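Local coordinates for exopolygalacturonase (Yersinia enterocolitica, PDB 2UVF), which hydrolyses galacturonan chains of pectin from one end as a family 28 glycoside hydrolase, and here holds digalacturonic acid in its cleft, at residues R240-S243 against L244-I248; A295-N298 against S299-H302; F398-G401 against D402-N406. All blocks are in the same frame, centred on the assembly; numbering follows the deposited sequence.

The three contacts come in series along the chain and illustrate how a right-handed parallel beta-helix gathers a sugar site from separate pieces. Contact 1 leads into strand 245-247 and contact 3 turns from strand 397-399 into strand 405-408, both among the parallel strands of the solenoid; their centres lie about 20 Å apart, yet both reach the same galacturonic acid unit, contact 1 at its carboxylate and contact 3 at its hydroxyls. Contact 2, on an excursion that enters helix 301-304, has its centre about 23 Å from that of contact 1 and 19 Å from that of contact 3. None of the three touches another directly.

Contact 1 of 3, residues R240-S243 against L244-I248; sequences RPAS and LINAI. With ADA (alpha-D-galactopyranuronic acid), chain C.
Between S243 and N246 the backbone bends from an extended approach into strand 245-247, with L244 alone in a helical conformation (phi -62°, psi -43°), and the amide of N246 reaches back across that bend. N246 OD1 accepts S243 N at 3.0 Å, in the carbonyl plane and on a lone pair. The other branch is less regular: N246 ND2 gives a bond to S243 O at 2.9 Å, coming from above the carbonyl plane of S243. Two bonds to one residue restrain the amide's rotation; CG, anti to the carbonyl carbon of N246 (chi1 -56°), sets the amide over the bend. Beside it, A242 CB packs 3.7 Å from N246 ND2, an atom that also bonds to L201 O on the preceding coil. The setting is the parallel beta-helix of family 28, where strand 245-247 lies between strands 194-202 and 334-339, and S243 OG bonds to T335 OG1. At the far end of the segment, R240 lines the sugar-binding pocket. Its extended chain brings the guanidinium edge against the carboxylate of galacturonic acid in chain C: R240 NH1 bonds to O6A of that sugar at 2.8 Å, while R240 NH2 bonds to O6A at 2.9 Å and to O6B at 3.0 Å. NH2 thus spans both carboxylate oxygens, O6A takes bonds from both nitrogens, and Y230 OH is a weak second partner of NH1.

Contact 2 of 3, residues A295-N298 against S299-H302; sequences ASKN and SKVH
K297 and K300 run side by side and point the same way, their aliphatic parts meeting where K297 CE lies 3.8 Å from K300 CG. S299 OG completes this first shell, 3.7 Å from K297 CG. K297 NZ and K300 NZ stay 6.5 Å apart, and K300 NZ has a long, weak ion pair with E303. The bend of K300 about CB-CG (chi2 -66°) turns its outer chain away from the neighbouring segment, whereas K297 is extended beyond CG. A water molecule bonds to S299 OG at 3.2 Å and accepts a weak bond from K297 NZ, so it links the two side chains at the exposed surface.

The next shell is backbone. K297 O accepts K300 N at 3.1 Å, the donor standing well above the carbonyl plane, and takes a weak second bond from V301 N. One carbonyl thus closes a type I beta turn with N298 and S299 at its corners, through which the loop after strand 289-293 winds into helix 301-304. The helix lies on an excursion between strands 268-270 and 334-339 of the family 28 beta-helix. Across the same turn, S296 OG lies 3.5 Å from K300 C; its hydrogen-bonding partner is D304 OD2, at the last residue of helix 301-304, so the bond ties the loop to the far end of that helix. V301 brings CG1 to 3.4 Å from N298 O, with that methyl placed between its own backbone N and carbonyl carbon (chi1 70°).

Further out, V301 is buried against W274, A308 and V312, and Y326 of helix 322-328 touches S296, N298 and V301 together. L322 of the same helix adds a contact to N298, while A295 touches D376, a ligand of one nickel ion.

Contact 3 of 3, residues F398-G401 against D402-N406; sequences FDTG and DDCIN. With NI (nickel (II) ion), chain K; ADA (alpha-D-galactopyranuronic acid), chain B; ADA (alpha-D-galactopyranuronic acid), chain C.
F398 reaches from CB to CZ across the chain that returns after the turn; CG stands anti to its carbonyl carbon (chi1 -70°), which carries the ring to C404 and I405. F398 CB lies 4.0 Å from C404 SG, F398 CD1 packs 3.9 Å from C404 CB, and CE1 approaches the carbonyl oxygen of C404. At the tip, F398 CZ meets I405 CG1 at 3.6 Å, the two side chains crossing at about a right angle. The C404 sulfur makes an oblique sulfur-aromatic contact, 48° off the ring normal.

This turn joins two strands of the parallel beta-helix, with G401 at a metal site and D402 and N406 in the sugar pocket. T400 OG1 donates to D402 O at 2.8 Å from above the carbonyl plane. G401 O binds the nickel ion at 2.1 Å, alongside D376 and three waters. O1 of the chain B sugar bonds to D402 OD2 at 3.2 Å, while D402 OD1 receives D403 N. N406 OD1 accepts a bond from O3 of the chain C sugar at 2.7 Å, while N406 ND2 gives a weak bond to D403 OD2.

Strand 397-399 lies between 371-373 and 430-431, and strand 405-408 between 383-386 and 438-441; between these coils the F398 ring stacks with H372 and also meets F431.

Contact 1 of 3, residues R240-S243 against L244-I248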
ATOM      1  N   ARG A 240      -9.500  20.093  -2.255  1.00 35.11           N
ATOM      2  CA  ARG A 240     -10.091  18.833  -2.704  1.00 34.05           C
ATOM      3  C   ARG A 240     -11.318  18.508  -1.856  1.00 33.48           C
ATOM      4  O   ARG A 240     -11.400  18.922  -0.697  1.00 33.99           O
ATOM      5  CB  ARG A 240      -9.049  17.712  -2.620  1.00 34.01           C
ATOM      6  CG  ARG A 240      -7.959  17.843  -3.645  1.00 32.17           C
ATOM      7  CD  ARG A 240      -6.874  16.829  -3.419  1.00 30.56           C
ATOM      8  NE  ARG A 240      -6.015  16.697  -4.588  1.00 27.55           N
ATOM      9  CZ  ARG A 240      -5.144  15.711  -4.777  1.00 27.95           C
ATOM     10  NH1 ARG A 240      -4.997  14.746  -3.876  1.00 28.67           N
ATOM     11  NH2 ARG A 240      -4.422  15.687  -5.876  1.00 25.51           N
ATOM     12  N   PRO A 241     -12.286  17.769  -2.419  1.00 32.96           N
ATOM     13  CA  PRO A 241     -13.403  17.472  -1.556  1.00 32.58           C
ATOM     14  C   PRO A 241     -13.031  16.429  -0.502  1.00 32.63           C
ATOM     15  O   PRO A 241     -11.949  15.817  -0.576  1.00 31.86           O
ATOM     16  CB  PRO A 241     -14.450  16.921  -2.522  1.00 33.01           C
ATOM     17  CG  PRO A 241     -13.676  16.318  -3.624  1.00 32.10           C
ATOM     18  CD  PRO A 241     -12.449  17.178  -3.761  1.00 32.93           C
ATOM     19  N   ALA A 242     -13.923  16.249   0.473  1.00 31.47           N
ATOM     20  CA  ALA A 242     -13.814  15.178   1.426  1.00 31.75           C
ATOM     21  C   ALA A 242     -13.926  13.811   0.718  1.00 31.65           C
ATOM     22  O   ALA A 242     -14.632  13.663  -0.285  1.00 30.30           O
ATOM     23  CB  ALA A 242     -14.902  15.308   2.486  1.00 32.02           C
ATOM     24  N   SER A 243     -13.196  12.831   1.256  1.00 31.67           N
ATOM     25  CA  SER A 243     -13.356  11.428   0.888  1.00 31.11           C
ATOM     26  C   SER A 243     -14.626  10.882   1.521  1.00 31.49           C
ATOM     27  O   SER A 243     -15.300  11.582   2.283  1.00 31.11           O
ATOM     28  CB  SER A 243     -12.145  10.624   1.375  1.00 30.64           C
ATOM     29  OG  SER A 243     -10.933  11.135   0.828  1.00 30.48           O
ATOM     30  N   LEU A 244     -14.939   9.621   1.228  1.00 31.89           N
ATOM     31  CA  LEU A 244     -16.049   8.940   1.862  1.00 32.57           C
ATOM     32  C   LEU A 244     -15.825   8.842   3.377  1.00 33.03           C
ATOM     33  O   LEU A 244     -16.744   9.060   4.165  1.00 33.29           O
ATOM     34  CB  LEU A 244     -16.242   7.550   1.239  1.00 32.61           C
ATOM     35  CG  LEU A 244     -17.493   6.740   1.589  1.00 33.70           C
ATOM     36  CD1 LEU A 244     -18.772   7.522   1.220  1.00 34.01           C
ATOM     37  CD2 LEU A 244     -17.474   5.358   0.919  1.00 32.06           C
ATOM     38  N   ILE A 245     -14.599   8.510   3.773  1.00 33.13           N
ATOM     39  CA  ILE A 245     -14.239   8.445   5.186  1.00 34.09           C
ATOM     40  C   ILE A 245     -13.049   9.338   5.418  1.00 34.02           C
ATOM     41  O   ILE A 245     -12.059   9.289   4.679  1.00 34.40           O
ATOM     42  CB  ILE A 245     -13.941   6.997   5.677  1.00 34.23           C
ATOM     43  CG1 ILE A 245     -15.175   6.109   5.515  1.00 33.75           C
ATOM     44  CG2 ILE A 245     -13.446   6.994   7.137  1.00 35.25           C
ATOM     45  CD1 ILE A 245     -14.860   4.680   5.215  1.00 35.55           C
ATOM     46  N   ASN A 246     -13.162  10.176   6.442  1.00 33.92           N
ATOM     47  CA  ASN A 246     -12.146  11.179   6.721  1.00 33.94           C
ATOM     48  C   ASN A 246     -11.694  11.170   8.166  1.00 33.92           C
ATOM     49  O   ASN A 246     -12.469  10.879   9.055  1.00 33.44           O
ATOM     50  CB  ASN A 246     -12.695  12.575   6.430  1.00 33.82           C
ATOM     51  CG  ASN A 246     -13.203  12.721   5.040  1.00 32.50           C
ATOM     52  OD1 ASN A 246     -12.443  13.016   4.134  1.00 33.74           O
ATOM     53  ND2 ASN A 246     -14.505  12.548   4.860  1.00 29.32           N
ATOM     54  N   ALA A 247     -10.431  11.508   8.382  1.00 34.99           N
ATOM     55  CA  ALA A 247      -9.985  12.029   9.669  1.00 36.33           C
ATOM     56  C   ALA A 247      -9.160  13.278   9.361  1.00 37.14           C
ATOM     57  O   ALA A 247      -7.936  13.221   9.268  1.00 37.35           O
ATOM     58  CB  ALA A 247      -9.182  10.988  10.442  1.00 36.01           C
ATOM     59  N   ILE A 248      -9.856  14.404   9.171  1.00 38.68           N
ATOM     60  CA  ILE A 248      -9.238  15.663   8.715  1.00 39.20           C
ATOM     61  C   ILE A 248      -9.622  16.831   9.624  1.00 41.14           C
ATOM     62  O   ILE A 248     -10.799  17.162   9.756  1.00 41.45           O
ATOM     63  CB  ILE A 248      -9.621  16.016   7.228  1.00 39.07           C
ATOM     64  CG1 ILE A 248      -9.335  14.841   6.287  1.00 37.05           C
ATOM     65  CG2 ILE A 248      -8.889  17.301   6.755  1.00 38.25           C
ATOM     66  CD1 ILE A 248      -9.824  15.007   4.860  1.00 37.79           C
TER
HETATM   67  C1  ADA C   2       0.929  11.415  -7.020  1.00 48.63           C
HETATM   68  C2  ADA C   2       1.421  10.771  -5.707  1.00 49.10           C
HETATM   69  C3  ADA C   2       0.188  10.211  -4.972  1.00 48.76           C
HETATM   70  C4  ADA C   2      -0.833  11.356  -4.684  1.00 47.80           C
HETATM   71  C5  ADA C   2      -1.246  12.028  -6.012  1.00 46.90           C
HETATM   72  C6  ADA C   2      -2.237  13.223  -5.960  1.00 46.04           C
HETATM   73  O2  ADA C   2       2.409   9.753  -5.959  1.00 46.13           O
HETATM   74  O3  ADA C   2       0.573   9.529  -3.781  1.00 50.89           O
HETATM   75  O4  ADA C   2      -0.293  12.325  -3.780  1.00 46.13           O
HETATM   76  O5  ADA C   2      -0.071  12.455  -6.769  1.00 47.28           O
HETATM   77  O6B ADA C   2      -1.916  14.239  -6.615  1.00 45.16           O
HETATM   78  O6A ADA C   2      -3.295  13.112  -5.294  1.00 43.57           O

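Contact 2 of 3, residues A295-N298 against S299-H302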
ATOM      1  N   ALA A 295     -11.940   1.788 -17.190  1.00 27.66           N
ATOM      2  CA  ALA A 295     -10.738   2.627 -17.308  1.00 28.19           C
ATOM      3  C   ALA A 295     -10.979   3.890 -18.128  1.00 28.52           C
ATOM      4  O   ALA A 295     -11.147   3.849 -19.356  1.00 27.86           O
ATOM      5  CB  ALA A 295      -9.530   1.825 -17.860  1.00 27.60           C
ATOM      6  N   SER A 296     -10.975   5.027 -17.438  1.00 29.88           N
ATOM      7  CA  SER A 296     -11.420   6.287 -18.040  1.00 31.25           C
ATOM      8  C   SER A 296     -10.302   7.319 -18.160  1.00 32.07           C
ATOM      9  O   SER A 296      -9.177   7.077 -17.725  1.00 31.91           O
ATOM     10  CB  SER A 296     -12.581   6.850 -17.226  1.00 31.07           C
ATOM     11  OG  SER A 296     -13.244   7.902 -17.907  1.00 33.22           O
ATOM     12  N   LYS A 297     -10.628   8.465 -18.766  1.00 33.48           N
ATOM     13  CA  LYS A 297      -9.752   9.650 -18.768  1.00 34.17           C
ATOM     14  C   LYS A 297     -10.562  10.951 -18.603  1.00 34.69           C
ATOM     15  O   LYS A 297     -11.790  10.904 -18.452  1.00 34.69           O
ATOM     16  CB  LYS A 297      -8.835   9.668 -20.001  1.00 34.27           C
ATOM     17  CG  LYS A 297      -9.554   9.610 -21.315  1.00 34.63           C
ATOM     18  CD  LYS A 297      -8.621   9.289 -22.438  1.00 35.79           C
ATOM     19  CE  LYS A 297      -9.440   8.997 -23.686  1.00 38.97           C
ATOM     20  NZ  LYS A 297      -8.606   8.721 -24.874  1.00 41.14           N
ATOM     21  N   ASN A 298      -9.910  12.112 -18.601  1.00 35.70           N
ATOM     22  CA  ASN A 298     -10.690  13.324 -18.322  1.00 36.29           C
ATOM     23  C   ASN A 298     -11.784  13.595 -19.337  1.00 36.21           C
ATOM     24  O   ASN A 298     -12.869  14.000 -18.960  1.00 36.06           O
ATOM     25  CB  ASN A 298      -9.861  14.581 -17.928  1.00 36.78           C
ATOM     26  CG  ASN A 298      -8.768  14.950 -18.911  1.00 36.66           C
ATOM     27  OD1 ASN A 298      -8.888  14.784 -20.111  1.00 40.88           O
ATOM     28  ND2 ASN A 298      -7.703  15.505 -18.382  1.00 38.53           N
ATOM     29  N   SER A 299     -11.521  13.258 -20.596  1.00 36.80           N
ATOM     30  CA  SER A 299     -12.437  13.507 -21.707  1.00 37.44           C
ATOM     31  C   SER A 299     -13.543  12.466 -21.850  1.00 37.65           C
ATOM     32  O   SER A 299     -14.470  12.664 -22.638  1.00 37.70           O
ATOM     33  CB  SER A 299     -11.650  13.589 -23.010  1.00 37.50           C
ATOM     34  OG  SER A 299     -11.022  12.350 -23.310  1.00 40.40           O
ATOM     35  N   LYS A 300     -13.432  11.366 -21.093  1.00 37.37           N
ATOM     36  CA  LYS A 300     -14.396  10.263 -21.132  1.00 37.20           C
ATOM     37  C   LYS A 300     -15.203  10.078 -19.832  1.00 36.51           C
ATOM     38  O   LYS A 300     -16.107   9.250 -19.794  1.00 36.57           O
ATOM     39  CB  LYS A 300     -13.706   8.942 -21.523  1.00 37.66           C
ATOM     40  CG  LYS A 300     -13.198   8.862 -22.981  1.00 39.28           C
ATOM     41  CD  LYS A 300     -14.342   8.887 -24.018  1.00 42.20           C
ATOM     42  CE  LYS A 300     -13.805   9.173 -25.430  1.00 42.68           C
ATOM     43  NZ  LYS A 300     -14.838   9.096 -26.542  1.00 43.41           N
ATOM     44  N   VAL A 301     -14.887  10.839 -18.782  1.00 35.62           N
ATOM     45  CA  VAL A 301     -15.565  10.712 -17.480  1.00 35.66           C
ATOM     46  C   VAL A 301     -17.094  10.962 -17.566  1.00 36.54           C
ATOM     47  O   VAL A 301     -17.876  10.402 -16.803  1.00 36.04           O
ATOM     48  CB  VAL A 301     -14.889  11.620 -16.377  1.00 35.75           C
ATOM     49  CG1 VAL A 301     -15.144  13.120 -16.635  1.00 34.51           C
ATOM     50  CG2 VAL A 301     -15.321  11.213 -14.976  1.00 33.39           C
ATOM     51  N   HIS A 302     -17.493  11.813 -18.504  1.00 37.53           N
ATOM     52  CA  HIS A 302     -18.892  12.080 -18.773  1.00 38.42           C
ATOM     53  C   HIS A 302     -19.644  10.796 -19.181  1.00 38.68           C
ATOM     54  O   HIS A 302     -20.845  10.685 -18.948  1.00 38.97           O
ATOM     55  CB  HIS A 302     -19.031  13.195 -19.817  1.00 38.62           C
ATOM     56  CG  HIS A 302     -18.655  12.784 -21.205  1.00 39.78           C
ATOM     57  ND1 HIS A 302     -17.380  12.934 -21.711  1.00 41.72           N
ATOM     58  CD2 HIS A 302     -19.389  12.223 -22.196  1.00 40.08           C
ATOM     59  CE1 HIS A 302     -17.349  12.487 -22.957  1.00 42.04           C
ATOM     60  NE2 HIS A 302     -18.556  12.048 -23.272  1.00 41.32           N
TER
HETATM   61  O   HOH W   1     -11.000  10.771 -26.147  1.00 65.74           O

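Contact 3 of 3, residues F398-G401 against D402-N406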
ATOM      1  N   PHE A 398      -4.015  -7.008  -3.266  1.00 22.17           N
ATOM      2  CA  PHE A 398      -4.056  -5.781  -4.110  1.00 21.85           C
ATOM      3  C   PHE A 398      -4.439  -6.130  -5.544  1.00 21.59           C
ATOM      4  O   PHE A 398      -3.770  -6.926  -6.181  1.00 20.61           O
ATOM      5  CB  PHE A 398      -2.721  -5.020  -4.125  1.00 21.63           C
ATOM      6  CG  PHE A 398      -2.374  -4.349  -2.833  1.00 23.71           C
ATOM      7  CD1 PHE A 398      -2.788  -3.040  -2.570  1.00 25.01           C
ATOM      8  CD2 PHE A 398      -1.606  -5.009  -1.878  1.00 22.72           C
ATOM      9  CE1 PHE A 398      -2.457  -2.415  -1.353  1.00 22.49           C
ATOM     10  CE2 PHE A 398      -1.266  -4.395  -0.689  1.00 21.53           C
ATOM     11  CZ  PHE A 398      -1.695  -3.099  -0.423  1.00 22.17           C
ATOM     12  N   ASP A 399      -5.534  -5.531  -6.023  1.00 21.74           N
ATOM     13  CA  ASP A 399      -5.921  -5.518  -7.444  1.00 22.12           C
ATOM     14  C   ASP A 399      -6.492  -4.096  -7.676  1.00 22.42           C
ATOM     15  O   ASP A 399      -7.659  -3.807  -7.363  1.00 22.88           O
ATOM     16  CB  ASP A 399      -6.963  -6.623  -7.731  1.00 21.51           C
ATOM     17  CG  ASP A 399      -7.119  -6.919  -9.196  1.00 22.49           C
ATOM     18  OD1 ASP A 399      -6.150  -7.422  -9.799  1.00 23.93           O
ATOM     19  OD2 ASP A 399      -8.226  -6.675  -9.751  1.00 24.46           O
ATOM     20  N   THR A 400      -5.650  -3.200  -8.179  1.00 21.87           N
ATOM     21  CA  THR A 400      -5.904  -1.769  -8.043  1.00 21.22           C
ATOM     22  C   THR A 400      -5.897  -1.078  -9.407  1.00 21.29           C
ATOM     23  O   THR A 400      -5.337  -1.587 -10.363  1.00 20.77           O
ATOM     24  CB  THR A 400      -4.863  -1.117  -7.079  1.00 21.08           C
ATOM     25  OG1 THR A 400      -3.543  -1.343  -7.578  1.00 21.97           O
ATOM     26  CG2 THR A 400      -4.949  -1.703  -5.670  1.00 18.88           C
ATOM     27  N   GLY A 401      -6.537   0.086  -9.477  1.00 22.03           N
ATOM     28  CA  GLY A 401      -6.590   0.873 -10.691  1.00 22.79           C
ATOM     29  C   GLY A 401      -5.290   1.597 -10.955  1.00 23.62           C
ATOM     30  O   GLY A 401      -5.014   1.940 -12.099  1.00 23.70           O
ATOM     31  N   ASP A 402      -4.500   1.816  -9.905  1.00 23.44           N
ATOM     32  CA  ASP A 402      -3.203   2.499 -10.023  1.00 24.46           C
ATOM     33  C   ASP A 402      -2.140   1.783  -9.193  1.00 25.10           C
ATOM     34  O   ASP A 402      -2.159   0.541  -9.089  1.00 25.19           O
ATOM     35  CB  ASP A 402      -3.335   3.974  -9.603  1.00 24.48           C
ATOM     36  CG  ASP A 402      -2.388   4.878 -10.365  1.00 25.48           C
ATOM     37  OD1 ASP A 402      -1.201   4.928  -9.993  1.00 27.52           O
ATOM     38  OD2 ASP A 402      -2.825   5.525 -11.343  1.00 25.80           O
ATOM     39  N   ASP A 403      -1.206   2.540  -8.608  1.00 25.54           N
ATOM     40  CA  ASP A 403      -0.110   1.937  -7.840  1.00 26.24           C
ATOM     41  C   ASP A 403      -0.758   1.160  -6.707  1.00 26.51           C
ATOM     42  O   ASP A 403      -1.799   1.572  -6.210  1.00 27.21           O
ATOM     43  CB  ASP A 403       0.825   2.996  -7.234  1.00 26.31           C
ATOM     44  CG  ASP A 403       1.557   3.829  -8.287  1.00 28.29           C
ATOM     45  OD1 ASP A 403       1.778   3.314  -9.421  1.00 30.09           O
ATOM     46  OD2 ASP A 403       1.950   4.987  -7.969  1.00 26.83           O
ATOM     47  N   CYS A 404      -0.154   0.044  -6.308  1.00 25.64           N
ATOM     48  CA  CYS A 404      -0.662  -0.725  -5.187  1.00 25.57           C
ATOM     49  C   CYS A 404      -0.333  -0.045  -3.866  1.00 26.10           C
ATOM     50  O   CYS A 404      -1.233   0.273  -3.106  1.00 26.98           O
ATOM     51  CB  CYS A 404      -0.138  -2.169  -5.230  1.00 24.57           C
ATOM     52  SG  CYS A 404      -0.516  -3.076  -6.776  1.00 23.30           S
ATOM     53  N   ILE A 405       0.953   0.119  -3.571  1.00 26.60           N
ATOM     54  CA  ILE A 405       1.387   0.897  -2.423  1.00 27.03           C
ATOM     55  C   ILE A 405       2.261   2.026  -2.959  1.00 28.00           C
ATOM     56  O   ILE A 405       3.239   1.792  -3.680  1.00 27.28           O
ATOM     57  CB  ILE A 405       2.132   0.057  -1.337  1.00 27.65           C
ATOM     58  CG1 ILE A 405       1.245  -1.086  -0.833  1.00 27.01           C
ATOM     59  CG2 ILE A 405       2.604   0.948  -0.159  1.00 25.59           C
ATOM     60  CD1 ILE A 405       2.028  -2.185  -0.122  1.00 26.49           C
ATOM     61  N   ASN A 406       1.856   3.255  -2.646  1.00 28.05           N
ATOM     62  CA  ASN A 406       2.583   4.422  -3.096  1.00 28.46           C
ATOM     63  C   ASN A 406       3.138   5.192  -1.908  1.00 28.43           C
ATOM     64  O   ASN A 406       2.475   5.308  -0.880  1.00 28.22           O
ATOM     65  CB  ASN A 406       1.650   5.330  -3.903  1.00 28.59           C
ATOM     66  CG  ASN A 406       2.365   6.539  -4.451  1.00 28.06           C
ATOM     67  OD1 ASN A 406       2.390   7.598  -3.831  1.00 28.07           O
ATOM     68  ND2 ASN A 406       2.972   6.380  -5.603  1.00 26.60           N
TER
HETATM   69 NI    NI K1614      -4.639   0.943 -13.889  1.00 34.33          NI
HETATM   70  C1  ADA B   1      -0.392   7.909 -10.127  1.00 47.05           C
HETATM   71  C2  ADA B   1      -1.268   8.557  -9.035  1.00 45.97           C
HETATM   72  C3  ADA B   1      -1.435  10.044  -9.424  1.00 47.22           C
HETATM   73  C4  ADA B   1      -0.075  10.706  -9.143  1.00 49.04           C
HETATM   74  C5  ADA B   1       0.933  10.046 -10.102  1.00 49.86           C
HETATM   75  C6  ADA B   1       2.363  10.583  -9.862  1.00 51.33           C
HETATM   76  O1  ADA B   1      -0.923   8.078 -11.474  1.00 47.38           O
HETATM   77  O2  ADA B   1      -2.497   7.894  -8.847  1.00 40.15           O
HETATM   78  O3  ADA B   1      -2.553  10.692  -8.769  1.00 46.12           O
HETATM   79  O4  ADA B   1       0.325  10.352  -7.796  1.00 49.77           O
HETATM   80  O5  ADA B   1       0.913   8.555 -10.005  1.00 49.61           O
HETATM   81  O6B ADA B   1       3.051  10.043  -8.958  1.00 51.73           O
HETATM   82  O6A ADA B   1       2.765  11.527 -10.588  1.00 52.09           O
HETATM   83  C1  ADA C   2       0.929  11.415  -7.020  1.00 48.63           C
HETATM   84  C2  ADA C   2       1.421  10.771  -5.707  1.00 49.10           C
HETATM   85  C3  ADA C   2       0.188  10.211  -4.972  1.00 48.76           C
HETATM   86  C4  ADA C   2      -0.833  11.356  -4.684  1.00 47.80           C
HETATM   87  C5  ADA C   2      -1.246  12.028  -6.012  1.00 46.90           C
HETATM   88  C6  ADA C   2      -2.237  13.223  -5.960  1.00 46.04           C
HETATM   89  O2  ADA C   2       2.409   9.753  -5.959  1.00 46.13           O
HETATM   90  O3  ADA C   2       0.573   9.529  -3.781  1.00 50.89           O
HETATM   91  O4  ADA C   2      -0.293  12.325  -3.780  1.00 46.13           O
HETATM   92  O5  ADA C   2      -0.071  12.455  -6.769  1.00 47.28           O
HETATM   93  O6B ADA C   2      -1.916  14.239  -6.615  1.00 45.16           O
HETATM   94  O6A ADA C   2      -3.295  13.112  -5.294  1.00 43.57           O
HETATM   95  O   HOH W   2      -4.393  -1.176 -12.757  1.00 26.55           O
HETATM   96  O   HOH W   3      -4.378   0.082 -15.901  1.00 27.23           O
HETATM   97  O   HOH W   4      -5.136   3.114 -15.033  1.00 38.66           O